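Local coordinates for actin-related protein 8 (Homo sapiens, PDB 4FO0) that binds ATP as an actin-family component of the INO80 chromatin remodelling complex, has low ATPase activity, and does not polymerise, at residues Ile221-Gly226 and Ile572-Trp577; Gln234-Ala239 and Gly266-Asn271; His332-Arg337 and Leu344-Arg349. All coordinates share one frame; numbering follows the deposited sequence.

Interaction 1: residues Ile221-Gly226 and Ile572-Trp577; sequences ILMKMG and IYQREW
With CG anti to its carbonyl carbon (chi1 -66°) and an extended chi2, L222 sends CD1 from helix 211-225 toward W577, whose own CG lies anti to the backbone N (chi1 -175°), which places the indole against that methyl. The two side chains meet at about a right angle, L222 CD1 lying 3.7 Å from W577 CB. I572 adds a looser apolar neighbour on the same methyl. M223 reaches in from the next position: its CG sits at the edge of the indole, 3.8 Å from W577 CD1, and its SD keeps to that edge, 5.4 Å from the centroid of the five-membered ring of W577, as a Met-aromatic contact. Beyond the sulfur, M223 CE passes alongside Q574 and comes within 3.5 Å of Q574 OE1. The Q574 amide lies by the C-terminal end of helix 211-225, with Q574 CD 3.5 Å from L222 O, and Q574 NE2 makes a weak hydrogen bond to F227 O. N219, earlier on helix 211-225, accepts a hydrogen bond from W577 NE1. The contact thus packs the start of helix 574-580, near the C terminus, on helix 211-225, beside the edge strand 572-573 of the N-terminal sheet of the actin fold.

Interaction 2: residues Gln234-Ala239 and Gly266-Asn271; sequences QESVCA and GVSHRN
V237 rests both methyl groups on the main chain of G266. CG1 sits 3.6 Å from G266 CA, while CG2 lies 3.7 Å from G266 O and continues along the loop to within 4.1 Å of S268 N. With CG1 anti to the backbone N (chi1 176°) and CG2 beside it, the two branches spread along the loop. G266 takes a positive phi of 78°, and a CB there would point away from the helix, so the valine meets bare main chain. Replacing V237 by alanine removes both methyl groups, which would probably open a gap over G266 and leave the loop less closely held to the helix. The helix is 235-243, which begins right after the N-cap position of Q234, and the loop is the one leaving strand 258-264. As in actin, this helix probably forms part of the hinge between the two halves of the molecule, and the strand belongs to the sheet that supplies D252 to the ATP site; the side chain of S236 is about 7 Å from that of D252. S268 CB faces the helix, 4.2 Å from S236 OG, with the Q234 side chain nearby. The polar ends of both serines share one partner, since S236 OG and S268 OG each hydrogen-bond D207 OD1, and R273 NE also bonds S268 OG. Two hydroxyls thus gather on one carboxylate oxygen of a loop outside both segments, which would be expected to steady the negative charge of D207 and probably restrains the rotation of each serine. On the helix itself C238 N bonds Q234 O (3.1 Å), and A239 N bonds E235 O.

Interaction 3: residues His332-Arg337 and Leu344-Arg349; sequences HEFQIR and LLYQFR
Y346 lays its CB over one face of the F334 ring, 3.5 Å from F334 CE1, in a CH-pi contact. Further out, Y346 CG lies 3.8 Å from F334 CZ, and CD2 keeps a similar distance from F334 CE2; the two rings are nearly parallel, their planes 9° apart, but slid so that they barely overlap. CE2 then meets the I336 side chain, 3.6 Å from I336 CD1. The F334 ring has a second aromatic neighbour: with CG between the backbone N and the carbonyl carbon (chi1 67°), it turns an edge toward the face of F348 in an offset edge-to-face pair, F334 CD1 lying 4.0 Å from F348 CE2. Beneath this cluster the strands form an antiparallel hairpin in which H332-F348, F334-Y346 and I336-L344 are the hydrogen-bonded pairs, Y346 N bonding F334 O at 2.7 Å. Helix 306-319 covers the aromatic face through L315 against F334 and F319 against F348, while P297 of a loop touches Y346. On the other face E333 and Q347 run side by side. Q347 NE2 donates to E333 OE2 at 3.1 Å from the anti side of the carboxylate, and E333 OE2 lies close to the amide plane of Q347, although the two flat groups stand 77° apart. Next to them L345 CD1 packs on Q335 CG. The hairpin is therefore two-sided in its chemistry: one face, with F334, I336, Y346 and F348, packs on helix 306-319 and neighbouring loops; the other is mixed, with E333, Q335 and Q347 beside L345, and E333 and Q335 exposed to solvent.

Overall arrangement
Read from the N terminus, the chain opens interaction 1 at residues 221-226 and closes it only at 572-577, near its C-terminal end, so that both other contacts lie within that long loop. Interaction 2 comes first, closing a short loop from helix 235-243 through strands 247-253 and 258-264. Interaction 3 follows in series, its hairpin closed across a short turn; neither crosses the other. Interaction 1 ties helix 574-580 and strand 572-573 to helix 211-225 beside the sheet of the first half, interaction 2 sets helix 235-243, which links the two sheets, against the loop between strands 258-264 and 274-276, and interaction 3, its centre about 51 Å from that of interaction 1, pairs two strands of a small three-stranded sheet with strand 115-118.

Interaction 1: residues Ile221-Gly226 and Ile572-Trp577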
loop_
_atom_site.group_PDB
_atom_site.type_symbol
_atom_site.label_atom_id
_atom_site.label_comp_id
_atom_site.label_asym_id
_atom_site.label_seq_id
_atom_site.Cartn_x
_atom_site.Cartn_y
_atom_site.Cartn_z
ATOM N N ILE A 221 9.913 -15.529 -12.950
ATOM C CA ILE A 221 8.648 -16.194 -13.264
ATOM C C ILE A 221 8.798 -17.321 -14.291
ATOM O O ILE A 221 8.346 -18.447 -14.078
ATOM C CB ILE A 221 7.622 -15.215 -13.849
ATOM C CG1 ILE A 221 7.296 -14.113 -12.847
ATOM C CG2 ILE A 221 6.370 -15.964 -14.215
ATOM C CD1 ILE A 221 6.821 -14.662 -11.548
ATOM N N LEU A 222 9.425 -16.998 -15.416
ATOM C CA LEU A 222 9.541 -17.929 -16.525
ATOM C C LEU A 222 10.599 -19.011 -16.297
ATOM O O LEU A 222 10.312 -20.207 -16.411
ATOM C CB LEU A 222 9.824 -17.160 -17.823
ATOM C CG LEU A 222 8.666 -16.271 -18.274
ATOM C CD1 LEU A 222 9.015 -15.566 -19.554
ATOM C CD2 LEU A 222 7.397 -17.092 -18.445
ATOM N N MET A 223 11.813 -18.587 -15.957
ATOM C CA MET A 223 12.946 -19.500 -15.857
ATOM C C MET A 223 13.067 -20.233 -14.516
ATOM O O MET A 223 13.343 -21.425 -14.482
ATOM C CB MET A 223 14.263 -18.771 -16.178
ATOM C CG MET A 223 14.370 -18.201 -17.592
ATOM S SD MET A 223 13.941 -19.357 -18.932
ATOM C CE MET A 223 12.160 -19.356 -18.793
ATOM N N LYS A 224 12.880 -19.527 -13.412
ATOM C CA LYS A 224 13.104 -20.127 -12.099
ATOM C C LYS A 224 11.859 -20.835 -11.557
ATOM O O LYS A 224 11.956 -21.880 -10.935
ATOM C CB LYS A 224 13.565 -19.061 -11.099
ATOM C CG LYS A 224 14.892 -18.422 -11.425
ATOM C CD LYS A 224 16.026 -19.175 -10.751
ATOM C CE LYS A 224 17.358 -18.478 -10.978
ATOM N NZ LYS A 224 17.320 -17.049 -10.544
ATOM N N MET A 225 10.687 -20.255 -11.776
ATOM C CA MET A 225 9.480 -20.809 -11.185
ATOM C C MET A 225 8.761 -21.774 -12.134
ATOM O O MET A 225 8.099 -22.713 -11.685
ATOM C CB MET A 225 8.538 -19.697 -10.743
ATOM C CG MET A 225 8.901 -19.060 -9.421
ATOM S SD MET A 225 7.788 -17.688 -9.080
ATOM C CE MET A 225 6.574 -18.449 -8.015
ATOM N N GLY A 226 8.880 -21.538 -13.439
ATOM C CA GLY A 226 8.411 -22.502 -14.412
ATOM C C GLY A 226 7.083 -22.250 -15.095
ATOM O O GLY A 226 6.517 -23.165 -15.696
ATOM N N ILE A 572 4.400 -13.524 -23.333
ATOM C CA ILE A 572 5.779 -13.843 -23.632
ATOM C C ILE A 572 6.034 -15.217 -23.070
ATOM O O ILE A 572 5.777 -15.459 -21.892
ATOM C CB ILE A 572 6.744 -12.851 -22.987
ATOM C CG1 ILE A 572 6.522 -11.446 -23.553
ATOM C CG2 ILE A 572 8.177 -13.301 -23.200
ATOM C CD1 ILE A 572 7.367 -10.379 -22.886
ATOM N N TYR A 573 6.536 -16.117 -23.909
ATOM C CA TYR A 573 6.697 -17.511 -23.519
ATOM C C TYR A 573 8.129 -17.851 -23.183
ATOM O O TYR A 573 9.060 -17.161 -23.600
ATOM C CB TYR A 573 6.139 -18.445 -24.603
ATOM C CG TYR A 573 4.638 -18.311 -24.751
ATOM C CD1 TYR A 573 3.776 -19.019 -23.912
ATOM C CD2 TYR A 573 4.078 -17.445 -25.697
ATOM C CE1 TYR A 573 2.389 -18.888 -24.019
ATOM C CE2 TYR A 573 2.691 -17.305 -25.814
ATOM C CZ TYR A 573 1.853 -18.034 -24.972
ATOM O OH TYR A 573 0.483 -17.914 -25.067
ATOM N N GLN A 574 8.289 -18.925 -22.415
ATOM C CA GLN A 574 9.595 -19.342 -21.926
ATOM C C GLN A 574 10.707 -19.321 -22.960
ATOM O O GLN A 574 11.778 -18.759 -22.712
ATOM C CB GLN A 574 9.518 -20.740 -21.347
ATOM C CG GLN A 574 8.917 -20.827 -19.983
ATOM C CD GLN A 574 9.419 -22.053 -19.245
ATOM O OE1 GLN A 574 10.588 -22.424 -19.368
ATOM N NE2 GLN A 574 8.539 -22.696 -18.486
ATOM N N ARG A 575 10.473 -19.949 -24.109
ATOM C CA ARG A 575 11.557 -20.110 -25.064
ATOM C C ARG A 575 11.930 -18.805 -25.751
ATOM O O ARG A 575 13.109 -18.540 -25.983
ATOM C CB ARG A 575 11.281 -21.223 -26.074
ATOM C CG ARG A 575 12.571 -21.903 -26.543
ATOM C CD ARG A 575 12.299 -23.207 -27.270
ATOM N NE ARG A 575 11.538 -22.999 -28.499
ATOM C CZ ARG A 575 11.911 -23.443 -29.695
ATOM N NH1 ARG A 575 13.040 -24.128 -29.829
ATOM N NH2 ARG A 575 11.152 -23.206 -30.757
ATOM N N GLU A 576 10.936 -17.979 -26.051
ATOM C CA GLU A 576 11.226 -16.645 -26.570
ATOM C C GLU A 576 12.072 -15.862 -25.565
ATOM O O GLU A 576 12.937 -15.068 -25.937
ATOM C CB GLU A 576 9.938 -15.887 -26.878
ATOM C CG GLU A 576 8.897 -16.717 -27.624
ATOM C CD GLU A 576 7.524 -16.049 -27.671
ATOM O OE1 GLU A 576 6.821 -16.199 -28.691
ATOM O OE2 GLU A 576 7.142 -15.377 -26.688
ATOM N N TRP A 577 11.828 -16.094 -24.285
ATOM C CA TRP A 577 12.586 -15.421 -23.262
ATOM C C TRP A 577 13.984 -15.944 -23.183
ATOM O O TRP A 577 14.956 -15.173 -23.247
ATOM C CB TRP A 577 11.912 -15.553 -21.909
ATOM C CG TRP A 577 12.627 -14.763 -20.854
ATOM C CD1 TRP A 577 13.468 -15.239 -19.864
ATOM C CD2 TRP A 577 12.614 -13.312 -20.676
ATOM N NE1 TRP A 577 13.952 -14.215 -19.104
ATOM C CE2 TRP A 577 13.478 -13.034 -19.536
ATOM C CE3 TRP A 577 11.988 -12.259 -21.315
ATOM C CZ2 TRP A 577 13.690 -11.753 -19.076
ATOM C CZ3 TRP A 577 12.211 -10.971 -20.842
ATOM C CH2 TRP A 577 13.044 -10.726 -19.750
#

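Interaction 2: residues Gln234-Ala239 and Gly266-Asn271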
loop_
_atom_site.group_PDB
_atom_site.type_symbol
_atom_site.label_atom_id
_atom_site.label_comp_id
_atom_site.label_asym_id
_atom_site.label_seq_id
_atom_site.Cartn_x
_atom_site.Cartn_y
_atom_site.Cartn_z
ATOM N N GLN A 234 1.046 -2.532 -16.012
ATOM C CA GLN A 234 1.122 -1.573 -14.926
ATOM C C GLN A 234 -0.098 -1.655 -14.040
ATOM O O GLN A 234 -1.212 -1.843 -14.522
ATOM C CB GLN A 234 1.253 -0.175 -15.478
ATOM C CG GLN A 234 2.428 -0.041 -16.382
ATOM C CD GLN A 234 2.347 1.211 -17.185
ATOM O OE1 GLN A 234 3.004 2.203 -16.873
ATOM N NE2 GLN A 234 1.516 1.194 -18.221
ATOM N N GLU A 235 0.118 -1.501 -12.739
ATOM C CA GLU A 235 -0.957 -1.655 -11.784
ATOM C C GLU A 235 -1.988 -0.530 -11.985
ATOM O O GLU A 235 -3.172 -0.699 -11.699
ATOM C CB GLU A 235 -0.407 -1.726 -10.343
ATOM C CG GLU A 235 0.186 -0.414 -9.806
ATOM C CD GLU A 235 1.212 -0.592 -8.663
ATOM O OE1 GLU A 235 2.085 0.297 -8.513
ATOM O OE2 GLU A 235 1.151 -1.590 -7.909
ATOM N N SER A 236 -1.544 0.607 -12.505
ATOM C CA SER A 236 -2.447 1.735 -12.733
ATOM C C SER A 236 -3.469 1.444 -13.843
ATOM O O SER A 236 -4.656 1.734 -13.702
ATOM C CB SER A 236 -1.649 2.987 -13.078
ATOM O OG SER A 236 -0.677 2.683 -14.063
ATOM N N VAL A 237 -3.008 0.880 -14.955
ATOM C CA VAL A 237 -3.915 0.551 -16.032
ATOM C C VAL A 237 -4.867 -0.547 -15.573
ATOM O O VAL A 237 -6.074 -0.493 -15.842
ATOM C CB VAL A 237 -3.165 0.092 -17.282
ATOM C CG1 VAL A 237 -4.151 -0.344 -18.339
ATOM C CG2 VAL A 237 -2.272 1.193 -17.788
ATOM N N CYS A 238 -4.319 -1.537 -14.873
ATOM C CA CYS A 238 -5.136 -2.619 -14.339
ATOM C C CYS A 238 -6.247 -2.091 -13.441
ATOM O O CYS A 238 -7.390 -2.539 -13.519
ATOM C CB CYS A 238 -4.274 -3.638 -13.611
ATOM S SG CYS A 238 -3.241 -4.611 -14.747
ATOM N N ALA A 239 -5.912 -1.122 -12.601
ATOM C CA ALA A 239 -6.913 -0.501 -11.758
ATOM C C ALA A 239 -8.089 0.015 -12.586
ATOM O O ALA A 239 -9.239 -0.148 -12.182
ATOM C CB ALA A 239 -6.300 0.627 -10.948
ATOM N N GLY A 266 -6.345 2.350 -21.424
ATOM C CA GLY A 266 -5.258 1.394 -21.284
ATOM C C GLY A 266 -3.882 2.032 -21.388
ATOM O O GLY A 266 -2.859 1.343 -21.460
ATOM N N VAL A 267 -3.837 3.357 -21.387
ATOM C CA VAL A 267 -2.549 4.021 -21.481
ATOM C C VAL A 267 -2.304 5.005 -20.346
ATOM O O VAL A 267 -3.049 5.971 -20.162
ATOM C CB VAL A 267 -2.403 4.753 -22.814
ATOM C CG1 VAL A 267 -1.004 5.307 -22.950
ATOM C CG2 VAL A 267 -2.717 3.811 -23.943
ATOM N N SER A 268 -1.254 4.742 -19.578
ATOM C CA SER A 268 -0.800 5.686 -18.575
ATOM C C SER A 268 0.081 6.723 -19.255
ATOM O O SER A 268 1.102 6.387 -19.860
ATOM C CB SER A 268 -0.016 4.965 -17.482
ATOM O OG SER A 268 0.557 5.905 -16.593
ATOM N N HIS A 269 -0.312 7.986 -19.175
ATOM C CA HIS A 269 0.472 9.027 -19.823
ATOM C C HIS A 269 1.714 9.374 -19.013
ATOM O O HIS A 269 1.607 9.963 -17.936
ATOM C CB HIS A 269 -0.394 10.259 -20.078
ATOM C CG HIS A 269 -1.529 10.000 -21.020
ATOM N ND1 HIS A 269 -1.368 9.310 -22.204
ATOM C CD2 HIS A 269 -2.841 10.327 -20.951
ATOM C CE1 HIS A 269 -2.533 9.223 -22.822
ATOM N NE2 HIS A 269 -3.442 9.834 -22.083
ATOM N N ARG A 270 2.882 8.996 -19.532
ATOM C CA ARG A 270 4.164 9.220 -18.851
ATOM C C ARG A 270 4.277 10.579 -18.175
ATOM O O ARG A 270 4.706 10.676 -17.025
ATOM C CB ARG A 270 5.327 9.101 -19.832
ATOM C CG ARG A 270 5.655 7.710 -20.292
ATOM C CD ARG A 270 6.884 7.758 -21.176
ATOM N NE ARG A 270 7.287 6.432 -21.629
ATOM C CZ ARG A 270 8.232 5.700 -21.046
ATOM N NH1 ARG A 270 8.878 6.172 -19.978
ATOM N NH2 ARG A 270 8.533 4.500 -21.536
ATOM N N ASN A 271 3.924 11.632 -18.908
ATOM C CA ASN A 271 4.063 12.990 -18.403
ATOM C C ASN A 271 3.207 13.281 -17.186
ATOM O O ASN A 271 3.379 14.305 -16.531
ATOM C CB ASN A 271 3.737 14.004 -19.500
ATOM C CG ASN A 271 4.792 14.048 -20.582
ATOM O OD1 ASN A 271 5.923 13.576 -20.392
ATOM N ND2 ASN A 271 4.434 14.621 -21.727
#

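Interaction 3: residues His332-Arg337 and Leu344-Arg349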
loop_
_atom_site.group_PDB
_atom_site.type_symbol
_atom_site.label_atom_id
_atom_site.label_comp_id
_atom_site.label_asym_id
_atom_site.label_seq_id
_atom_site.Cartn_x
_atom_site.Cartn_y
_atom_site.Cartn_z
ATOM N N HIS A 332 -12.835 6.034 23.825
ATOM C CA HIS A 332 -12.575 4.856 23.003
ATOM C C HIS A 332 -11.968 3.722 23.824
ATOM O O HIS A 332 -11.444 3.923 24.928
ATOM C CB HIS A 332 -11.606 5.201 21.872
ATOM C CG HIS A 332 -12.099 6.271 20.949
ATOM N ND1 HIS A 332 -13.023 6.028 19.955
ATOM C CD2 HIS A 332 -11.783 7.586 20.858
ATOM C CE1 HIS A 332 -13.259 7.148 19.294
ATOM N NE2 HIS A 332 -12.521 8.107 19.824
ATOM N N GLU A 333 -12.024 2.518 23.284
ATOM C CA GLU A 333 -11.284 1.443 23.913
ATOM C C GLU A 333 -10.666 0.583 22.838
ATOM O O GLU A 333 -11.174 0.513 21.719
ATOM C CB GLU A 333 -12.189 0.607 24.805
ATOM C CG GLU A 333 -13.227 -0.196 24.049
ATOM C CD GLU A 333 -14.257 -0.824 24.979
ATOM O OE1 GLU A 333 -15.055 -1.668 24.495
ATOM O OE2 GLU A 333 -14.262 -0.464 26.188
ATOM N N PHE A 334 -9.555 -0.054 23.174
ATOM C CA PHE A 334 -8.936 -0.983 22.250
ATOM C C PHE A 334 -8.324 -2.148 23.003
ATOM O O PHE A 334 -8.043 -2.047 24.203
ATOM C CB PHE A 334 -7.887 -0.268 21.388
ATOM C CG PHE A 334 -6.681 0.230 22.152
ATOM C CD1 PHE A 334 -6.696 1.465 22.778
ATOM C CD2 PHE A 334 -5.519 -0.527 22.213
ATOM C CE1 PHE A 334 -5.575 1.935 23.475
ATOM C CE2 PHE A 334 -4.391 -0.064 22.903
ATOM C CZ PHE A 334 -4.415 1.171 23.527
ATOM N N GLN A 335 -8.121 -3.251 22.290
ATOM C CA GLN A 335 -7.510 -4.449 22.864
ATOM C C GLN A 335 -6.042 -4.616 22.489
ATOM O O GLN A 335 -5.592 -4.135 21.453
ATOM C CB GLN A 335 -8.262 -5.690 22.397
ATOM C CG GLN A 335 -9.705 -5.750 22.842
ATOM C CD GLN A 335 -10.337 -7.096 22.542
ATOM O OE1 GLN A 335 -9.660 -8.035 22.118
ATOM N NE2 GLN A 335 -11.641 -7.198 22.763
ATOM N N ILE A 336 -5.292 -5.308 23.332
ATOM C CA ILE A 336 -4.022 -5.855 22.891
ATOM C C ILE A 336 -4.009 -7.344 23.213
ATOM O O ILE A 336 -4.258 -7.737 24.337
ATOM C CB ILE A 336 -2.818 -5.189 23.548
ATOM C CG1 ILE A 336 -2.898 -3.660 23.425
ATOM C CG2 ILE A 336 -1.544 -5.717 22.900
ATOM C CD1 ILE A 336 -1.636 -2.932 23.939
ATOM N N ARG A 337 -3.747 -8.164 22.206
ATOM C CA ARG A 337 -3.644 -9.603 22.383
ATOM C C ARG A 337 -2.323 -10.091 21.802
ATOM O O ARG A 337 -2.292 -10.835 20.823
ATOM C CB ARG A 337 -4.815 -10.306 21.702
ATOM C CG ARG A 337 -6.163 -9.879 22.246
ATOM C CD ARG A 337 -7.288 -10.712 21.655
ATOM N NE ARG A 337 -8.503 -10.647 22.464
ATOM C CZ ARG A 337 -8.825 -11.535 23.405
ATOM N NH1 ARG A 337 -8.024 -12.559 23.652
ATOM N NH2 ARG A 337 -9.950 -11.402 24.099
ATOM N N LEU A 344 -5.601 -7.817 26.870
ATOM C CA LEU A 344 -5.781 -6.523 27.534
ATOM C C LEU A 344 -6.808 -5.628 26.860
ATOM O O LEU A 344 -6.926 -5.590 25.631
ATOM C CB LEU A 344 -4.457 -5.786 27.590
ATOM C CG LEU A 344 -3.394 -6.452 28.448
ATOM C CD1 LEU A 344 -2.050 -5.811 28.165
ATOM C CD2 LEU A 344 -3.749 -6.295 29.916
ATOM N N LEU A 345 -7.550 -4.899 27.682
ATOM C CA LEU A 345 -8.496 -3.910 27.182
ATOM C C LEU A 345 -8.191 -2.541 27.780
ATOM O O LEU A 345 -8.138 -2.394 28.996
ATOM C CB LEU A 345 -9.917 -4.302 27.540
ATOM C CG LEU A 345 -10.928 -3.256 27.104
ATOM C CD1 LEU A 345 -11.086 -3.326 25.600
ATOM C CD2 LEU A 345 -12.243 -3.479 27.807
ATOM N N TYR A 346 -7.994 -1.556 26.904
ATOM C CA TYR A 346 -7.638 -0.191 27.283
ATOM C C TYR A 346 -8.759 0.816 27.010
ATOM O O TYR A 346 -9.324 0.858 25.909
ATOM C CB TYR A 346 -6.423 0.266 26.484
ATOM C CG TYR A 346 -5.097 -0.275 26.954
ATOM C CD1 TYR A 346 -4.323 0.444 27.861
ATOM C CD2 TYR A 346 -4.593 -1.473 26.460
ATOM C CE1 TYR A 346 -3.097 -0.023 28.285
ATOM C CE2 TYR A 346 -3.358 -1.960 26.888
ATOM C CZ TYR A 346 -2.620 -1.230 27.801
ATOM O OH TYR A 346 -1.397 -1.687 28.236
ATOM N N GLN A 347 -9.071 1.634 28.011
ATOM C CA GLN A 347 -9.873 2.839 27.796
ATOM C C GLN A 347 -8.958 3.988 27.408
ATOM O O GLN A 347 -7.884 4.170 27.991
ATOM C CB GLN A 347 -10.607 3.259 29.071
ATOM C CG GLN A 347 -11.439 2.185 29.715
ATOM C CD GLN A 347 -12.453 1.604 28.762
ATOM O OE1 GLN A 347 -13.223 2.329 28.128
ATOM N NE2 GLN A 347 -12.455 0.283 28.643
ATOM N N PHE A 348 -9.361 4.779 26.429
ATOM C CA PHE A 348 -8.779 6.114 26.386
ATOM C C PHE A 348 -9.490 7.129 25.540
ATOM O O PHE A 348 -10.381 6.805 24.748
ATOM C CB PHE A 348 -7.279 6.099 26.123
ATOM C CG PHE A 348 -6.913 6.141 24.689
ATOM C CD1 PHE A 348 -5.796 6.871 24.280
ATOM C CD2 PHE A 348 -7.638 5.425 23.755
ATOM C CE1 PHE A 348 -5.424 6.906 22.955
ATOM C CE2 PHE A 348 -7.281 5.456 22.418
ATOM C CZ PHE A 348 -6.171 6.195 22.019
ATOM N N ARG A 349 -9.105 8.377 25.758
ATOM C CA ARG A 349 -9.832 9.500 25.189
ATOM C C ARG A 349 -9.055 10.132 24.040
ATOM O O ARG A 349 -7.877 10.441 24.182
ATOM C CB ARG A 349 -10.090 10.511 26.285
ATOM C CG ARG A 349 -11.345 11.292 26.107
ATOM C CD ARG A 349 -11.626 12.054 27.377
ATOM N NE ARG A 349 -12.633 11.370 28.175
ATOM C CZ ARG A 349 -12.969 11.737 29.404
ATOM N NH1 ARG A 349 -12.357 12.770 29.969
ATOM N NH2 ARG A 349 -13.903 11.069 30.067
#